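Local coordinates for putative cytochrome P450 154A1 (Streptomyces coelicolor, PDB 1ODO), which is a cytochrome P450, a mainly helical haem protein whose haem iron is bound in this crystal by 4-phenyl-1H-imidazole, at residues D327-A332 / A337-K342; Y244-N249 / P287-L292; P46-Q51 / I301-G306. All blocks are in the same frame, centred on the assembly; numbering follows the deposited sequence.

Interaction 1: residues D327-A332 / A337-K342; sequences DWHEDA and ATRTVK
Arg339 reaches across to the backbone of Glu330 and Asp331 with its guanidinium edge-on to both carbonyls. NH1 gives Glu330 O a nearly straight bond (3.0 Å, 164°) that runs almost in line with the C=O. NH2 binds Asp331 O at 2.8 Å; that oxygen is in the guanidinium plane, but the donor stands above the carbonyl plane. A chain extended from CG to NE carries the group there, and the spread of its bonds should fix its rotation: NH2 also holds Thr334 O, and NE makes a salt bridge with Glu281. The His329 side chain crosses that of Val341 obliquely. Val341 O lies at the ring edge, 3.5 Å from His329 CE1, and ND1 shares a water with Arg339 NH1 and Val341 O. NE2 of the same ring bonds Glu343 O while sitting over the centre of the Trp328 ring, 3.6 Å above its plane. The loop corresponds to the meander region of P450s, and Arg339 joins Glu281 and Arg284 of the ExxR motif in the family's Glu-Arg-Arg triad. It runs between helices 319-322 and 357-374 and packs on helix 275-285, whose Arg284 binds Ala332 O, while Gln264 of helix 262-270 holds Ala337 N.

Interaction 2: residues Y244-N249 / P287-L292; sequences YETTVN and PAVKHL. With HEM (protoporphyrin IX containing Fe), chain B; PIM (4-phenyl-1H-imidazole), chain C.
Thr246 meets Ala288 and Val289 at the break in the long central helix of the P450 fold, where helix 229-244 gives way to helix 247-260 beside the haem. Glu245 leaves helical geometry, and its carbonyl O takes the N-H of Thr247 at 2.8 Å, closing a classic gamma turn round Thr246 (phi 71°, psi -67°). Glu245 and Thr246 were both deposited in two conformers, so these details hold for the one given here. In it, Thr246 CG2 lies above the outer C2C-C3C edge of a pyrrole ring, 3.4 Å from haem C3C, on the face where N3 of 4-phenyl-1H-imidazole binds the iron; it also touches Val289 CG2 and Ala288 CB, both at 3.6 Å. OG1 stands 3.3 Å from N1 of the imidazole. Thr247 points away from 287-292; its OG1 lies by haem CMC, and its side chain touches helix 357-374. In the first turn of the helix, Asn249 packs CB against Ala288 CB at 3.7 Å, and its OD1 is held by Arg141. Ala288 CB also meets the haem vinyl carbon CAC, as part of the haem pocket. Direct hydrogen bonds between the segments are absent; one water links them instead, accepting from Asn249 ND2 at 2.8 Å and donating to Ala288 O at 3.0 Å.

Interaction 3: residues P46-Q51 / I301-G306; sequences PVLLKQ and IALPDG
Leu48, on helix 46-52, pushes one methyl against Leu303 and Pro304 at the tip of a small β-hairpin, whose strands 301-302 and 308-309 are joined through a type I turn from Leu303 to Gly306. The tight part is this single point. CD2 of Leu48 is 3.9 Å from Pro304 CD and 4.1 Å from Leu303 CD2, so it touches the proline ring and the leucine branch at once. With CG anti to the backbone N (chi1 175°), the Leu48 side chain stretches out from the helix toward the turn, and it crosses the Leu303 side chain at about a right angle. Strand 38-43 adds Val43 against Leu48 and Trp41 against Leu303. Away from this point the segments diverge. Even at the closest backbone approach the CA atoms of Leu48 and Pro304 are 8.4 Å apart, and Gln51, although its CB is directed at the turn, keeps its side chain 6.4 Å or more from it. The outer side, with Gln51, Pro304 and Asp305, is exposed, and Asp305 forms a salt bridge there with Arg307. Purely apolar and small, the contact joins the helix to the hairpin tip without a hydrogen bond between them. The turn is closed internally by Gly306 N donating to Leu303 O at 3.0 Å.

In the fold
Interaction 2 is the only one of the three that lines the haem and the 4-phenyl-1H-imidazole pocket; the side chains of Lys342 in interaction 1 and Leu48 in interaction 3 stay about 14 Å from the haem. Interactions 1 and 3 have centres about 22 Å apart but touch through Trp328, whose CE3 is 3.4 Å from Pro46 CB. Interaction 2 touches neither: its nearest atoms are about 9 Å from interaction 1 and about 8 Å from interaction 3, with centres about 21 and 25 Å away. Helix 275-285, which lies between the two segments of interaction 2 in the chain, borders the loop of interaction 1, and the chain leaving it enters 287-292 beside the haem.

Interaction 1: residues D327-A332 / A337-K342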
loop_
_atom_site.group_PDB
_atom_site.type_symbol
_atom_site.label_atom_id
_atom_site.label_comp_id
_atom_site.label_asym_id
_atom_site.label_seq_id
_atom_site.Cartn_x
_atom_site.Cartn_y
_atom_site.Cartn_z
ATOM N N ASP A 327 -15.928 12.670 -12.685
ATOM C CA ASP A 327 -17.335 12.613 -12.297
ATOM C C ASP A 327 -17.434 12.363 -10.795
ATOM O O ASP A 327 -18.515 12.430 -10.213
ATOM C CB ASP A 327 -18.080 11.518 -13.072
ATOM C CG ASP A 327 -18.959 12.086 -14.182
ATOM O OD1 ASP A 327 -18.546 13.082 -14.813
ATOM O OD2 ASP A 327 -20.053 11.534 -14.431
ATOM N N TRP A 328 -16.295 12.081 -10.168
ATOM C CA TRP A 328 -16.272 11.825 -8.728
ATOM C C TRP A 328 -15.884 13.080 -7.948
ATOM O O TRP A 328 -16.568 13.472 -6.996
ATOM C CB TRP A 328 -15.282 10.705 -8.397
ATOM C CG TRP A 328 -15.469 10.123 -7.020
ATOM C CD1 TRP A 328 -16.478 10.401 -6.138
ATOM C CD2 TRP A 328 -14.659 9.118 -6.397
ATOM N NE1 TRP A 328 -16.349 9.624 -5.007
ATOM C CE2 TRP A 328 -15.242 8.827 -5.140
ATOM C CE3 TRP A 328 -13.500 8.431 -6.778
ATOM C CZ2 TRP A 328 -14.703 7.877 -4.265
ATOM C CZ3 TRP A 328 -12.964 7.486 -5.905
ATOM C CH2 TRP A 328 -13.566 7.219 -4.665
ATOM N N HIS A 329 -14.785 13.701 -8.366
ATOM C CA HIS A 329 -14.271 14.911 -7.730
ATOM C C HIS A 329 -14.036 16.029 -8.743
ATOM O O HIS A 329 -13.453 15.800 -9.798
ATOM C CB HIS A 329 -12.940 14.596 -7.041
ATOM C CG HIS A 329 -13.050 13.588 -5.940
ATOM N ND1 HIS A 329 -13.542 13.901 -4.692
ATOM C CD2 HIS A 329 -12.738 12.269 -5.902
ATOM C CE1 HIS A 329 -13.527 12.821 -3.930
ATOM N NE2 HIS A 329 -13.045 11.818 -4.641
ATOM N N GLU A 330 -14.482 17.240 -8.431
ATOM C CA GLU A 330 -14.268 18.340 -9.362
ATOM C C GLU A 330 -12.838 18.825 -9.159
ATOM O O GLU A 330 -12.314 18.764 -8.045
ATOM C CB GLU A 330 -15.284 19.455 -9.125
ATOM C CG GLU A 330 -16.661 19.081 -9.658
ATOM C CD GLU A 330 -17.623 20.245 -9.704
ATOM O OE1 GLU A 330 -17.304 21.257 -10.363
ATOM O OE2 GLU A 330 -18.703 20.141 -9.087
ATOM N N ASP A 331 -12.209 19.285 -10.238
ATOM C CA ASP A 331 -10.834 19.766 -10.188
ATOM C C ASP A 331 -10.054 18.689 -9.438
ATOM O O ASP A 331 -9.234 18.970 -8.563
ATOM C CB ASP A 331 -10.750 21.109 -9.459
ATOM C CG ASP A 331 -9.380 21.747 -9.579
ATOM O OD1 ASP A 331 -8.704 21.515 -10.608
ATOM O OD2 ASP A 331 -8.983 22.490 -8.657
ATOM N N ALA A 332 -10.333 17.444 -9.813
ATOM C CA ALA A 332 -9.709 16.268 -9.218
ATOM C C ALA A 332 -8.187 16.219 -9.190
ATOM O O ALA A 332 -7.615 15.600 -8.296
ATOM C CB ALA A 332 -10.250 15.012 -9.899
ATOM N N ALA A 337 -7.081 20.146 0.613
ATOM C CA ALA A 337 -7.472 19.537 1.883
ATOM C C ALA A 337 -8.790 20.060 2.462
ATOM O O ALA A 337 -9.281 19.529 3.459
ATOM C CB ALA A 337 -6.341 19.703 2.910
ATOM N N THR A 338 -9.364 21.091 1.844
ATOM C CA THR A 338 -10.623 21.646 2.331
ATOM C C THR A 338 -11.842 20.954 1.710
ATOM O O THR A 338 -12.974 21.244 2.087
ATOM C CB THR A 338 -10.746 23.162 2.035
ATOM O OG1 THR A 338 -10.999 23.363 0.638
ATOM C CG2 THR A 338 -9.469 23.897 2.426
ATOM N N ARG A 339 -11.613 20.042 0.766
ATOM C CA ARG A 339 -12.714 19.328 0.110
ATOM C C ARG A 339 -13.783 18.807 1.055
ATOM O O ARG A 339 -13.476 18.193 2.077
ATOM C CB ARG A 339 -12.188 18.136 -0.695
ATOM C CG ARG A 339 -11.476 18.497 -1.970
ATOM C CD ARG A 339 -10.869 17.255 -2.619
ATOM N NE ARG A 339 -10.032 17.625 -3.752
ATOM C CZ ARG A 339 -10.499 17.963 -4.950
ATOM N NH1 ARG A 339 -11.807 17.967 -5.182
ATOM N NH2 ARG A 339 -9.658 18.321 -5.906
ATOM N N THR A 340 -15.042 19.038 0.701
ATOM C CA THR A 340 -16.154 18.577 1.520
ATOM C C THR A 340 -16.304 17.071 1.296
ATOM O O THR A 340 -16.594 16.322 2.226
ATOM C CB THR A 340 -17.468 19.290 1.134
ATOM O OG1 THR A 340 -17.367 20.681 1.464
ATOM C CG2 THR A 340 -18.645 18.682 1.880
ATOM N N VAL A 341 -16.111 16.638 0.053
ATOM C CA VAL A 341 -16.216 15.221 -0.294
ATOM C C VAL A 341 -14.779 14.705 -0.332
ATOM O O VAL A 341 -14.014 15.041 -1.238
ATOM C CB VAL A 341 -16.870 15.019 -1.674
ATOM C CG1 VAL A 341 -16.953 13.529 -1.997
ATOM C CG2 VAL A 341 -18.259 15.638 -1.686
ATOM N N LYS A 342 -14.424 13.884 0.649
ATOM C CA LYS A 342 -13.075 13.331 0.740
ATOM C C LYS A 342 -12.915 11.846 0.411
ATOM O O LYS A 342 -11.820 11.302 0.549
ATOM C CB LYS A 342 -12.535 13.573 2.154
ATOM C CG LYS A 342 -12.660 15.018 2.649
ATOM C CD LYS A 342 -12.264 15.125 4.125
ATOM C CE LYS A 342 -12.378 16.556 4.645
ATOM N NZ LYS A 342 -11.533 17.496 3.850
HETATM O O HOH W 1 -14.094 16.520 -3.879
#

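Interaction 2: residues Y244-N249 / P287-L292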
loop_
_atom_site.group_PDB
_atom_site.type_symbol
_atom_site.label_atom_id
_atom_site.label_comp_id
_atom_site.label_asym_id
_atom_site.label_seq_id
_atom_site.Cartn_x
_atom_site.Cartn_y
_atom_site.Cartn_z
ATOM N N TYR A 244 6.070 -2.874 6.056
ATOM C CA TYR A 244 7.372 -2.363 5.628
ATOM C C TYR A 244 7.414 -1.447 4.408
ATOM O O TYR A 244 8.380 -0.702 4.222
ATOM C CB TYR A 244 8.319 -3.525 5.338
ATOM C CG TYR A 244 9.107 -4.036 6.519
ATOM C CD1 TYR A 244 8.478 -4.680 7.583
ATOM C CD2 TYR A 244 10.492 -3.907 6.549
ATOM C CE1 TYR A 244 9.215 -5.188 8.648
ATOM C CE2 TYR A 244 11.235 -4.405 7.605
ATOM C CZ TYR A 244 10.595 -5.046 8.649
ATOM O OH TYR A 244 11.343 -5.550 9.684
ATOM N N GLU A 245 6.341 -1.500 3.628
ATOM C CA GLU A 245 6.187 -0.698 2.427
ATOM C C GLU A 245 4.813 -0.043 2.489
ATOM O O GLU A 245 4.077 -0.219 3.456
ATOM C CB GLU A 245 6.281 -1.583 1.182
ATOM C CG GLU A 245 7.665 -1.638 0.574
ATOM C CD GLU A 245 8.130 -0.278 0.105
ATOM O OE1 GLU A 245 7.462 0.308 -0.770
ATOM O OE2 GLU A 245 9.158 0.211 0.615
ATOM N N THR A 246 4.486 0.723 1.455
ATOM C CA THR A 246 3.204 1.410 1.363
ATOM C C THR A 246 3.007 2.591 2.317
ATOM O O THR A 246 2.896 3.724 1.851
ATOM C CB THR A 246 2.044 0.415 1.526
ATOM O OG1 THR A 246 2.466 -0.881 1.083
ATOM C CG2 THR A 246 0.873 0.842 0.663
ATOM N N THR A 247 2.932 2.369 3.631
ATOM C CA THR A 247 2.750 3.538 4.498
ATOM C C THR A 247 3.864 4.562 4.268
ATOM O O THR A 247 3.637 5.772 4.352
ATOM C CB THR A 247 2.689 3.162 5.998
ATOM O OG1 THR A 247 1.589 2.270 6.224
ATOM C CG2 THR A 247 2.475 4.410 6.847
ATOM N N VAL A 248 5.064 4.072 3.972
ATOM C CA VAL A 248 6.206 4.945 3.728
ATOM C C VAL A 248 5.868 5.958 2.637
ATOM O O VAL A 248 6.239 7.127 2.724
ATOM C CB VAL A 248 7.447 4.132 3.282
ATOM C CG1 VAL A 248 7.090 3.241 2.104
ATOM C CG2 VAL A 248 8.585 5.077 2.905
ATOM N N ASN A 249 5.153 5.504 1.613
ATOM C CA ASN A 249 4.770 6.374 0.510
ATOM C C ASN A 249 3.729 7.421 0.855
ATOM O O ASN A 249 3.706 8.501 0.261
ATOM C CB ASN A 249 4.314 5.524 -0.672
ATOM C CG ASN A 249 5.437 4.679 -1.216
ATOM O OD1 ASN A 249 6.553 5.169 -1.404
ATOM N ND2 ASN A 249 5.160 3.405 -1.469
ATOM N N PRO A 287 -2.219 8.308 -3.818
ATOM C CA PRO A 287 -2.293 7.060 -3.048
ATOM C C PRO A 287 -1.024 6.225 -3.224
ATOM O O PRO A 287 -0.396 6.268 -4.283
ATOM C CB PRO A 287 -3.541 6.378 -3.615
ATOM C CG PRO A 287 -3.589 6.877 -5.029
ATOM C CD PRO A 287 -3.247 8.342 -4.873
ATOM N N ALA A 288 -0.664 5.466 -2.192
ATOM C CA ALA A 288 0.534 4.623 -2.221
ATOM C C ALA A 288 0.489 3.432 -3.176
ATOM O O ALA A 288 1.534 2.984 -3.657
ATOM C CB ALA A 288 0.862 4.138 -0.801
ATOM N N VAL A 289 -0.707 2.910 -3.438
ATOM C CA VAL A 289 -0.871 1.771 -4.340
ATOM C C VAL A 289 -1.702 2.237 -5.536
ATOM O O VAL A 289 -2.895 2.508 -5.406
ATOM C CB VAL A 289 -1.583 0.606 -3.626
ATOM C CG1 VAL A 289 -1.840 -0.536 -4.601
ATOM C CG2 VAL A 289 -0.728 0.131 -2.459
ATOM N N LYS A 290 -1.071 2.323 -6.702
ATOM C CA LYS A 290 -1.761 2.774 -7.910
ATOM C C LYS A 290 -2.662 1.768 -8.616
ATOM O O LYS A 290 -3.712 2.136 -9.141
ATOM C CB LYS A 290 -0.731 3.317 -8.905
ATOM C CG LYS A 290 0.078 4.489 -8.353
ATOM C CD LYS A 290 1.217 4.881 -9.288
ATOM C CE LYS A 290 2.314 3.827 -9.294
ATOM N NZ LYS A 290 3.444 4.201 -10.199
ATOM N N HIS A 291 -2.242 0.507 -8.643
ATOM C CA HIS A 291 -3.012 -0.556 -9.294
ATOM C C HIS A 291 -2.949 -1.769 -8.381
ATOM O O HIS A 291 -1.910 -2.027 -7.763
ATOM C CB HIS A 291 -2.387 -0.915 -10.645
ATOM C CG HIS A 291 -2.278 0.236 -11.595
ATOM N ND1 HIS A 291 -3.345 0.700 -12.333
ATOM C CD2 HIS A 291 -1.221 1.012 -11.933
ATOM C CE1 HIS A 291 -2.951 1.713 -13.084
ATOM N NE2 HIS A 291 -1.665 1.923 -12.860
ATOM N N LEU A 292 -4.035 -2.532 -8.319
ATOM C CA LEU A 292 -4.065 -3.709 -7.458
ATOM C C LEU A 292 -4.293 -5.036 -8.174
ATOM O O LEU A 292 -5.401 -5.340 -8.599
ATOM C CB LEU A 292 -5.143 -3.519 -6.376
ATOM C CG LEU A 292 -5.119 -4.354 -5.083
ATOM C CD1 LEU A 292 -5.408 -5.825 -5.371
ATOM C CD2 LEU A 292 -3.763 -4.189 -4.411
HETATM C CHA HEM B . -5.150 -4.688 1.520
HETATM C CHB HEM B . -2.751 -4.601 5.694
HETATM C CHC HEM B . -1.306 -0.086 4.778
HETATM C CHD HEM B . -3.687 -0.199 0.607
HETATM C C1A HEM B . -4.649 -5.075 2.739
HETATM C C2A HEM B . -4.856 -6.367 3.386
HETATM C C3A HEM B . -4.184 -6.346 4.545
HETATM C C4A HEM B . -3.542 -5.044 4.667
HETATM C CMA HEM B . -4.074 -7.469 5.592
HETATM C CAA HEM B . -5.702 -7.513 2.791
HETATM C CBA HEM B . -7.195 -7.315 3.116
HETATM C CGA HEM B . -8.136 -8.385 2.564
HETATM O O1A HEM B . -7.823 -8.866 1.418
HETATM O O2A HEM B . -9.116 -8.703 3.234
HETATM C C1B HEM B . -2.143 -3.379 5.812
HETATM C C2B HEM B . -1.307 -2.984 6.932
HETATM C C3B HEM B . -0.896 -1.708 6.680
HETATM C C4B HEM B . -1.468 -1.309 5.414
HETATM C CMB HEM B . -0.980 -3.880 8.144
HETATM C CAB HEM B . 0.012 -0.797 7.531
HETATM C CBB HEM B . -0.585 -0.397 8.890
HETATM C C1C HEM B . -1.845 0.280 3.553
HETATM C C2C HEM B . -1.631 1.589 2.916
HETATM C C3C HEM B . -2.296 1.557 1.739
HETATM C C4C HEM B . -2.920 0.253 1.647
HETATM C CMC HEM B . -0.774 2.726 3.555
HETATM C CAC HEM B . -2.437 2.624 0.621
HETATM C CBC HEM B . -2.781 4.052 1.062
HETATM C C1D HEM B . -4.290 -1.418 0.475
HETATM C C2D HEM B . -5.078 -1.850 -0.656
HETATM C C3D HEM B . -5.484 -3.118 -0.408
HETATM C C4D HEM B . -4.961 -3.474 0.892
HETATM C CMD HEM B . -5.359 -0.991 -1.905
HETATM C CAD HEM B . -6.314 -4.003 -1.350
HETATM C CBD HEM B . -7.787 -3.641 -1.566
HETATM C CGD HEM B . -8.336 -4.625 -2.577
HETATM O O1D HEM B . -8.605 -4.220 -3.715
HETATM O O2D HEM B . -8.438 -5.814 -2.197
HETATM N NA HEM B . -3.855 -4.293 3.545
HETATM N NB HEM B . -2.221 -2.339 4.891
HETATM N NC HEM B . -2.639 -0.512 2.760
HETATM N ND HEM B . -4.217 -2.431 1.427
HETATM FE FE HEM B . -3.252 -2.389 3.147
HETATM N N1 PIM C . 0.541 -3.538 1.262
HETATM C C2 PIM C . -0.281 -2.660 1.950
HETATM N N3 PIM C . -1.381 -3.201 2.112
HETATM C C4 PIM C . -1.387 -4.410 1.577
HETATM C C5 PIM C . -0.188 -4.646 1.036
HETATM C C6 PIM C . 0.345 -5.853 0.313
HETATM C C7 PIM C . 1.752 -6.117 0.374
HETATM C C8 PIM C . 2.271 -7.276 -0.319
HETATM C C9 PIM C . 1.369 -8.105 -1.030
HETATM C C10 PIM C . -0.025 -7.836 -1.083
HETATM C C11 PIM C . -0.504 -6.684 -0.390
HETATM O O HOH W 2 3.275 1.325 -1.837
#

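Interaction 3: residues P46-Q51 / I301-G306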
loop_
_atom_site.group_PDB
_atom_site.type_symbol
_atom_site.label_atom_id
_atom_site.label_comp_id
_atom_site.label_asym_id
_atom_site.label_seq_id
_atom_site.Cartn_x
_atom_site.Cartn_y
_atom_site.Cartn_z
ATOM N N PRO A 46 -14.751 4.861 -10.666
ATOM C CA PRO A 46 -15.048 4.478 -9.281
ATOM C C PRO A 46 -16.419 3.855 -9.032
ATOM O O PRO A 46 -16.560 3.002 -8.157
ATOM C CB PRO A 46 -14.842 5.784 -8.506
ATOM C CG PRO A 46 -15.187 6.827 -9.508
ATOM C CD PRO A 46 -14.512 6.311 -10.761
ATOM N N VAL A 47 -17.429 4.277 -9.785
ATOM C CA VAL A 47 -18.766 3.719 -9.599
ATOM C C VAL A 47 -18.711 2.242 -9.987
ATOM O O VAL A 47 -19.129 1.365 -9.228
ATOM C CB VAL A 47 -19.804 4.450 -10.479
ATOM C CG1 VAL A 47 -21.165 3.768 -10.372
ATOM C CG2 VAL A 47 -19.914 5.902 -10.039
ATOM N N LEU A 48 -18.175 1.976 -11.172
ATOM C CA LEU A 48 -18.055 0.612 -11.666
ATOM C C LEU A 48 -17.125 -0.195 -10.763
ATOM O O LEU A 48 -17.408 -1.345 -10.420
ATOM C CB LEU A 48 -17.510 0.622 -13.101
ATOM C CG LEU A 48 -17.207 -0.739 -13.734
ATOM C CD1 LEU A 48 -18.470 -1.597 -13.752
ATOM C CD2 LEU A 48 -16.680 -0.533 -15.157
ATOM N N LEU A 49 -16.015 0.410 -10.364
ATOM C CA LEU A 49 -15.071 -0.290 -9.506
ATOM C C LEU A 49 -15.739 -0.729 -8.194
ATOM O O LEU A 49 -15.595 -1.876 -7.777
ATOM C CB LEU A 49 -13.853 0.602 -9.241
ATOM C CG LEU A 49 -12.561 -0.047 -8.733
ATOM C CD1 LEU A 49 -12.261 -1.342 -9.488
ATOM C CD2 LEU A 49 -11.414 0.953 -8.908
ATOM N N LYS A 50 -16.484 0.166 -7.552
ATOM C CA LYS A 50 -17.153 -0.184 -6.300
ATOM C C LYS A 50 -18.154 -1.320 -6.494
ATOM O O LYS A 50 -18.349 -2.145 -5.597
ATOM C CB LYS A 50 -17.858 1.033 -5.704
ATOM C CG LYS A 50 -16.910 2.043 -5.071
ATOM C CD LYS A 50 -17.689 3.230 -4.536
ATOM C CE LYS A 50 -16.806 4.190 -3.775
ATOM N NZ LYS A 50 -17.618 5.348 -3.295
ATOM N N GLN A 51 -18.798 -1.361 -7.656
ATOM C CA GLN A 51 -19.765 -2.420 -7.925
ATOM C C GLN A 51 -19.014 -3.742 -8.076
ATOM O O GLN A 51 -19.424 -4.764 -7.528
ATOM C CB GLN A 51 -20.554 -2.115 -9.202
ATOM C CG GLN A 51 -21.346 -0.826 -9.107
ATOM C CD GLN A 51 -22.046 -0.463 -10.395
ATOM O OE1 GLN A 51 -21.525 -0.700 -11.486
ATOM N NE2 GLN A 51 -23.226 0.139 -10.278
ATOM N N ILE A 301 -19.477 -10.490 -17.188
ATOM C CA ILE A 301 -19.916 -9.235 -16.590
ATOM C C ILE A 301 -20.043 -8.167 -17.677
ATOM O O ILE A 301 -19.110 -7.940 -18.446
ATOM C CB ILE A 301 -18.912 -8.737 -15.524
ATOM C CG1 ILE A 301 -18.799 -9.767 -14.398
ATOM C CG2 ILE A 301 -19.361 -7.379 -14.982
ATOM C CD1 ILE A 301 -17.725 -9.447 -13.374
ATOM N N ALA A 302 -21.196 -7.508 -17.729
ATOM C CA ALA A 302 -21.432 -6.467 -18.728
ATOM C C ALA A 302 -20.777 -5.140 -18.353
ATOM O O ALA A 302 -20.873 -4.694 -17.210
ATOM C CB ALA A 302 -22.934 -6.260 -18.918
ATOM N N LEU A 303 -20.105 -4.521 -19.319
ATOM C CA LEU A 303 -19.440 -3.241 -19.095
ATOM C C LEU A 303 -20.389 -2.149 -19.575
ATOM O O LEU A 303 -21.263 -2.403 -20.405
ATOM C CB LEU A 303 -18.129 -3.168 -19.879
ATOM C CG LEU A 303 -16.969 -3.996 -19.330
ATOM C CD1 LEU A 303 -15.805 -3.948 -20.302
ATOM C CD2 LEU A 303 -16.557 -3.452 -17.969
ATOM N N PRO A 304 -20.226 -0.917 -19.066
ATOM C CA PRO A 304 -21.090 0.202 -19.458
ATOM C C PRO A 304 -21.203 0.467 -20.961
ATOM O O PRO A 304 -22.214 0.993 -21.419
ATOM C CB PRO A 304 -20.480 1.385 -18.708
ATOM C CG PRO A 304 -19.928 0.742 -17.467
ATOM C CD PRO A 304 -19.263 -0.496 -18.031
ATOM N N ASP A 305 -20.185 0.102 -21.734
ATOM C CA ASP A 305 -20.247 0.343 -23.173
ATOM C C ASP A 305 -20.788 -0.824 -23.993
ATOM O O ASP A 305 -20.796 -0.770 -25.219
ATOM C CB ASP A 305 -18.868 0.752 -23.703
ATOM C CG ASP A 305 -17.844 -0.369 -23.611
ATOM O OD1 ASP A 305 -18.183 -1.463 -23.108
ATOM O OD2 ASP A 305 -16.695 -0.146 -24.046
ATOM N N GLY A 306 -21.241 -1.878 -23.324
ATOM C CA GLY A 306 -21.768 -3.015 -24.051
ATOM C C GLY A 306 -20.764 -4.137 -24.201
ATOM O O GLY A 306 -21.121 -5.247 -24.601
#